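Local atomic coordinates of ComZ (Thermus thermophilus, PDB entry 6QVI), a protein that probably serves as a DNA receptor at the tip of the competence pilus, as a pilin that carries a beta-solenoid domain. Residues 153-158 and 489-494; 178-183 and 225-230. One frame throughout, in Å; residues are numbered along the deposited sequence.

Contact 1: residues 153-158 and 489-494; sequences GATIRG and SQKAEV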
loop_
_atom_site.group_PDB
_atom_site.type_symbol
_atom_site.label_atom_id
_atom_site.label_comp_id
_atom_site.label_asym_id
_atom_site.label_seq_id
_atom_site.Cartn_x
_atom_site.Cartn_y
_atom_site.Cartn_z
ATOM N N GLY A 153 -12.399 -14.822 -14.530
ATOM C CA GLY A 153 -11.244 -14.281 -15.178
ATOM C C GLY A 153 -10.737 -12.975 -14.705
ATOM O O GLY A 153 -11.472 -12.117 -14.295
ATOM N N ALA A 154 -9.447 -12.795 -14.864
ATOM C CA ALA A 154 -8.839 -11.569 -14.406
ATOM C C ALA A 154 -7.506 -11.390 -15.100
ATOM O O ALA A 154 -6.789 -12.368 -15.352
ATOM C CB ALA A 154 -8.624 -11.606 -12.898
ATOM N N THR A 155 -7.141 -10.149 -15.296
ATOM C CA THR A 155 -5.846 -9.798 -15.786
ATOM C C THR A 155 -5.528 -8.712 -14.792
ATOM O O THR A 155 -6.153 -7.692 -14.792
ATOM C CB THR A 155 -5.824 -9.334 -17.236
ATOM O OG1 THR A 155 -5.327 -8.005 -17.317
ATOM C CG2 THR A 155 -7.153 -9.384 -17.813
ATOM N N ILE A 156 -4.522 -8.937 -13.971
ATOM C CA ILE A 156 -4.182 -8.070 -12.846
ATOM C C ILE A 156 -2.809 -7.485 -13.123
ATOM O O ILE A 156 -1.802 -8.214 -13.119
ATOM C CB ILE A 156 -4.174 -8.812 -11.495
ATOM C CG1 ILE A 156 -5.517 -9.438 -11.141
ATOM C CG2 ILE A 156 -3.657 -7.924 -10.367
ATOM C CD1 ILE A 156 -5.484 -10.958 -11.240
ATOM N N ARG A 157 -2.740 -6.172 -13.329
ATOM C CA ARG A 157 -1.438 -5.546 -13.532
ATOM C C ARG A 157 -1.023 -4.993 -12.169
ATOM O O ARG A 157 -1.378 -3.876 -11.775
ATOM C CB ARG A 157 -1.530 -4.510 -14.645
ATOM C CG ARG A 157 -2.446 -5.046 -15.704
ATOM C CD ARG A 157 -2.289 -4.424 -17.047
ATOM N NE ARG A 157 -1.076 -4.943 -17.635
ATOM C CZ ARG A 157 -0.958 -5.225 -18.920
ATOM N NH1 ARG A 157 -1.992 -5.030 -19.728
ATOM N NH2 ARG A 157 0.185 -5.706 -19.394
ATOM N N GLY A 158 -0.271 -5.813 -11.436
ATOM C CA GLY A 158 0.127 -5.506 -10.079
ATOM C C GLY A 158 0.110 -6.741 -9.196
ATOM O O GLY A 158 -0.195 -7.846 -9.661
ATOM N N SER A 489 -15.904 -16.706 -17.027
ATOM C CA SER A 489 -14.762 -17.222 -17.721
ATOM C C SER A 489 -14.112 -16.143 -18.521
ATOM O O SER A 489 -13.019 -16.340 -19.007
ATOM C CB SER A 489 -15.170 -18.383 -18.595
ATOM O OG SER A 489 -16.049 -19.220 -17.881
ATOM N N GLN A 490 -14.779 -15.015 -18.721
ATOM C CA GLN A 490 -14.051 -13.952 -19.389
ATOM C C GLN A 490 -13.360 -13.122 -18.345
ATOM O O GLN A 490 -13.544 -13.286 -17.174
ATOM C CB GLN A 490 -14.780 -13.120 -20.432
ATOM C CG GLN A 490 -15.012 -13.816 -21.746
ATOM C CD GLN A 490 -16.003 -13.079 -22.613
ATOM O OE1 GLN A 490 -17.197 -13.342 -22.547
ATOM N NE2 GLN A 490 -15.518 -12.145 -23.419
ATOM N N LYS A 491 -12.698 -12.110 -18.806
ATOM C CA LYS A 491 -11.729 -11.432 -17.968
ATOM C C LYS A 491 -12.160 -10.002 -17.687
ATOM O O LYS A 491 -12.509 -9.255 -18.610
ATOM C CB LYS A 491 -10.362 -11.446 -18.671
ATOM C CG LYS A 491 -9.870 -12.877 -18.950
ATOM C CD LYS A 491 -8.495 -12.949 -19.634
ATOM C CE LYS A 491 -7.897 -14.369 -19.631
ATOM N NZ LYS A 491 -6.489 -14.373 -20.142
ATOM N N ALA A 492 -12.124 -9.633 -16.414
ATOM C CA ALA A 492 -12.065 -8.252 -15.976
ATOM C C ALA A 492 -10.621 -7.929 -15.617
ATOM O O ALA A 492 -9.788 -8.824 -15.496
ATOM C CB ALA A 492 -12.988 -8.018 -14.788
ATOM N N GLU A 493 -10.305 -6.639 -15.475
ATOM C CA GLU A 493 -8.913 -6.257 -15.265
ATOM C C GLU A 493 -8.764 -5.206 -14.171
ATOM O O GLU A 493 -9.589 -4.302 -14.036
ATOM C CB GLU A 493 -8.273 -5.806 -16.603
ATOM C CG GLU A 493 -7.046 -4.891 -16.453
ATOM C CD GLU A 493 -6.314 -4.611 -17.763
ATOM O OE1 GLU A 493 -6.667 -5.185 -18.817
ATOM O OE2 GLU A 493 -5.321 -3.863 -17.716
ATOM N N VAL A 494 -7.691 -5.318 -13.395
ATOM C CA VAL A 494 -7.384 -4.355 -12.354
ATOM C C VAL A 494 -5.980 -3.842 -12.606
ATOM O O VAL A 494 -5.047 -4.630 -12.793
ATOM C CB VAL A 494 -7.487 -4.935 -10.926
ATOM C CG1 VAL A 494 -7.274 -3.814 -9.886
ATOM C CG2 VAL A 494 -8.819 -5.669 -10.684
#
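E493 lies across T155 and ends beside R157, and its side chain is the one to follow through this pair of parallel strands. CB sits 3.7 Å from T155 OG1. The chain then leaves with CG anti to the backbone N (chi1 157°), which keeps CG against the neighbouring strand, 3.4 Å from T155 O. At the carboxylate the two oxygens part company. OE1 stays near the threonine, 3.5 Å from T155 OG1, while OE2 turns to the arginine and lies 3.2 Å from R157 CD. OE2 also takes a hydrogen bond with the hydroxyl of Y191, which is its stronger polar partner.

The guanidinium does not close a salt bridge. The R157 chain bends at chi3 (75°), NE is committed to the carbonyl of R185, and NH1 remains 4.1 Å from E493 OE2, with the guanidinium and carboxylate planes 56° apart. Any attraction between the two charges is probably a longer-range one, with OE2 off the edge of the guanidinium, close to its plane.

These strands belong to the beta-solenoid domain, where segments 331 residues apart in sequence run side by side as parallel neighbours. T155 and E493 share one side of the sheet; A154, I156, A492 and V494 line the other, buried, where I156 and V494 both reach A138. Backbone bonds stitch the edges together, among them T155 N to A492 O at 3.0 Å and R157 N to V494 O at 2.8 Å; the bond from A492 N to G153 O is weak. Toward the exposed end, T155 and K491 cross at about a right angle, T155 CG2 resting 3.9 Å from K491 CB before the extended lysine chain runs on.

Contact 2: residues 178-183 and 225-230; sequences GNFALY and TQIGEP
Y183 and Q226 lock together on one side of two parallel strands of the beta-solenoid domain. The glutamine chain is fully extended from a first torsion of -165°, and this carries its amide to the edge of the tyrosine ring. Q226 CG lies in the ring plane, 3.8 Å from Y183 CE1. Ring and amide planes stand 73° apart, and the phenol OH gives its proton to Q226 OE1 at 2.9 Å. That bond comes from well above the carbonyl plane, 68° out of it, so it does not follow a lone pair. With an alanine here the Y183 hydroxyl would probably lose this acceptor, and a gap would open along the ring edge where CG and the amide now lie.

A181 shares the face of Q226, whereas L182 and I227 point to the other. There F180 joins them, its CE1 coming to 4.4 Å from I227 CG1, obliquely to the ring; I227 goes on to V234 and V260.

T225 splits its two branches between different jobs. With CG2 opposite the backbone N across the CA–CB bond, the methyl is directed at the phenyl group and stops 4.1 Å from F180 CD1. OG1 meanwhile accepts the amide of G178, at 2.7 Å from G178 N. Further along, Q226 N binds F180 O at 3.2 Å, L182 N binds Q226 O at 2.7 Å, and G228 N returns to L182 O. G178 and G228 both adopt backbone angles at which a CB would strike the preceding carbonyl oxygen. Past G228 the E229 side chain reaches the ring, its CD over one face of Y183 and its CG 4.3 Å from Y183 CE1.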
loop_
_atom_site.group_PDB
_atom_site.type_symbol
_atom_site.label_atom_id
_atom_site.label_comp_id
_atom_site.label_asym_id
_atom_site.label_seq_id
_atom_site.Cartn_x
_atom_site.Cartn_y
_atom_site.Cartn_z
ATOM N N GLY A 178 -5.403 -21.345 -16.546
ATOM C CA GLY A 178 -5.912 -20.419 -17.526
ATOM C C GLY A 178 -6.574 -19.245 -16.833
ATOM O O GLY A 178 -6.405 -19.023 -15.635
ATOM N N ASN A 179 -7.334 -18.476 -17.609
ATOM C CA ASN A 179 -8.308 -17.491 -17.114
ATOM C C ASN A 179 -7.720 -16.526 -16.064
ATOM O O ASN A 179 -8.467 -15.921 -15.289
ATOM C CB ASN A 179 -9.561 -18.195 -16.552
ATOM C CG ASN A 179 -9.222 -19.353 -15.588
ATOM O OD1 ASN A 179 -9.070 -20.515 -15.999
ATOM N ND2 ASN A 179 -9.137 -19.033 -14.293
ATOM N N PHE A 180 -6.399 -16.348 -16.028
ATOM C CA PHE A 180 -5.757 -15.554 -14.983
ATOM C C PHE A 180 -4.384 -15.120 -15.481
ATOM O O PHE A 180 -3.565 -15.961 -15.866
ATOM C CB PHE A 180 -5.643 -16.395 -13.705
ATOM C CG PHE A 180 -5.015 -15.694 -12.533
ATOM C CD1 PHE A 180 -3.648 -15.477 -12.448
ATOM C CD2 PHE A 180 -5.807 -15.298 -11.468
ATOM C CE1 PHE A 180 -3.093 -14.841 -11.318
ATOM C CE2 PHE A 180 -5.269 -14.678 -10.365
ATOM C CZ PHE A 180 -3.898 -14.454 -10.287
ATOM N N ALA A 181 -4.128 -13.815 -15.438
ATOM C CA ALA A 181 -2.849 -13.269 -15.852
ATOM C C ALA A 181 -2.507 -12.166 -14.881
ATOM O O ALA A 181 -3.356 -11.314 -14.574
ATOM C CB ALA A 181 -2.876 -12.716 -17.289
ATOM N N LEU A 182 -1.236 -12.141 -14.473
ATOM C CA LEU A 182 -0.737 -11.194 -13.485
ATOM C C LEU A 182 0.543 -10.619 -14.060
ATOM O O LEU A 182 1.518 -11.345 -14.270
ATOM C CB LEU A 182 -0.503 -11.888 -12.143
ATOM C CG LEU A 182 -0.300 -11.104 -10.840
ATOM C CD1 LEU A 182 -0.268 -12.079 -9.685
ATOM C CD2 LEU A 182 1.017 -10.340 -10.882
ATOM N N TYR A 183 0.526 -9.322 -14.338
ATOM C CA TYR A 183 1.637 -8.660 -14.996
ATOM C C TYR A 183 2.264 -7.617 -14.088
ATOM O O TYR A 183 1.649 -7.139 -13.126
ATOM C CB TYR A 183 1.159 -8.024 -16.305
ATOM C CG TYR A 183 0.552 -9.016 -17.278
ATOM C CD1 TYR A 183 0.898 -10.365 -17.221
ATOM C CD2 TYR A 183 -0.392 -8.613 -18.237
ATOM C CE1 TYR A 183 0.362 -11.282 -18.109
ATOM C CE2 TYR A 183 -0.951 -9.534 -19.129
ATOM C CZ TYR A 183 -0.570 -10.863 -19.052
ATOM O OH TYR A 183 -1.086 -11.800 -19.911
ATOM N N THR A 225 -2.030 -19.892 -17.749
ATOM C CA THR A 225 -1.964 -18.920 -16.672
ATOM C C THR A 225 -0.626 -18.194 -16.781
ATOM O O THR A 225 0.352 -18.730 -17.313
ATOM C CB THR A 225 -2.099 -19.636 -15.329
ATOM O OG1 THR A 225 -3.444 -20.093 -15.185
ATOM C CG2 THR A 225 -1.765 -18.726 -14.146
ATOM N N GLN A 226 -0.578 -16.947 -16.336
ATOM C CA GLN A 226 0.638 -16.180 -16.571
ATOM C C GLN A 226 0.885 -15.296 -15.347
ATOM O O GLN A 226 0.229 -14.269 -15.138
ATOM C CB GLN A 226 0.484 -15.402 -17.870
ATOM C CG GLN A 226 1.725 -14.824 -18.470
ATOM C CD GLN A 226 1.425 -14.189 -19.818
ATOM O OE1 GLN A 226 0.294 -14.281 -20.319
ATOM N NE2 GLN A 226 2.454 -13.641 -20.461
ATOM N N ILE A 227 1.821 -15.730 -14.517
ATOM C CA ILE A 227 2.276 -14.952 -13.375
ATOM C C ILE A 227 3.587 -14.351 -13.858
ATOM O O ILE A 227 4.628 -14.998 -13.855
ATOM C CB ILE A 227 2.427 -15.805 -12.121
ATOM C CG1 ILE A 227 1.046 -16.292 -11.664
ATOM C CG2 ILE A 227 3.071 -15.001 -11.031
ATOM C CD1 ILE A 227 1.086 -17.429 -10.664
ATOM N N GLY A 228 3.515 -13.126 -14.355
ATOM C CA GLY A 228 4.667 -12.475 -14.923
ATOM C C GLY A 228 4.864 -12.926 -16.355
ATOM O O GLY A 228 4.278 -13.904 -16.830
ATOM N N GLU A 229 5.734 -12.207 -17.050
ATOM C CA GLU A 229 6.100 -12.499 -18.419
ATOM C C GLU A 229 7.588 -12.805 -18.482
ATOM O O GLU A 229 8.351 -12.305 -17.652
ATOM C CB GLU A 229 5.777 -11.325 -19.349
ATOM C CG GLU A 229 4.310 -11.214 -19.719
ATOM C CD GLU A 229 3.976 -9.906 -20.408
ATOM O OE1 GLU A 229 4.424 -8.847 -19.915
ATOM O OE2 GLU A 229 3.295 -9.942 -21.462
ATOM N N PRO A 230 8.030 -13.624 -19.451
ATOM C CA PRO A 230 9.469 -13.890 -19.579
ATOM C C PRO A 230 10.304 -12.623 -19.544
ATOM O O PRO A 230 11.333 -12.582 -18.852
ATOM C CB PRO A 230 9.547 -14.593 -20.939
ATOM C CG PRO A 230 8.238 -15.300 -21.059
ATOM C CD PRO A 230 7.249 -14.391 -20.442
#

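Strands 153-157 and 180-187 are neighbours in the same sheet, so contacts 1 and 2 sit side by side in the solenoid, their centres about 10 Å apart. Backbone bonds probably join them directly, from I156 N to A181 O and from Y183 N to I156 O. Along the chain, contact 2 is nested within the long span that contact 1 closes. Contact 2 is buried and its side-chain hydrogen bonds use neutral groups, with E229 at its partly exposed end; contact 1 is only partly buried, and its outer side carries charged chains, K491 exposed and E493 and R157 partly so. R157 bridges the two by packing against the Y183 ring, as I156 does against F180 on the buried side.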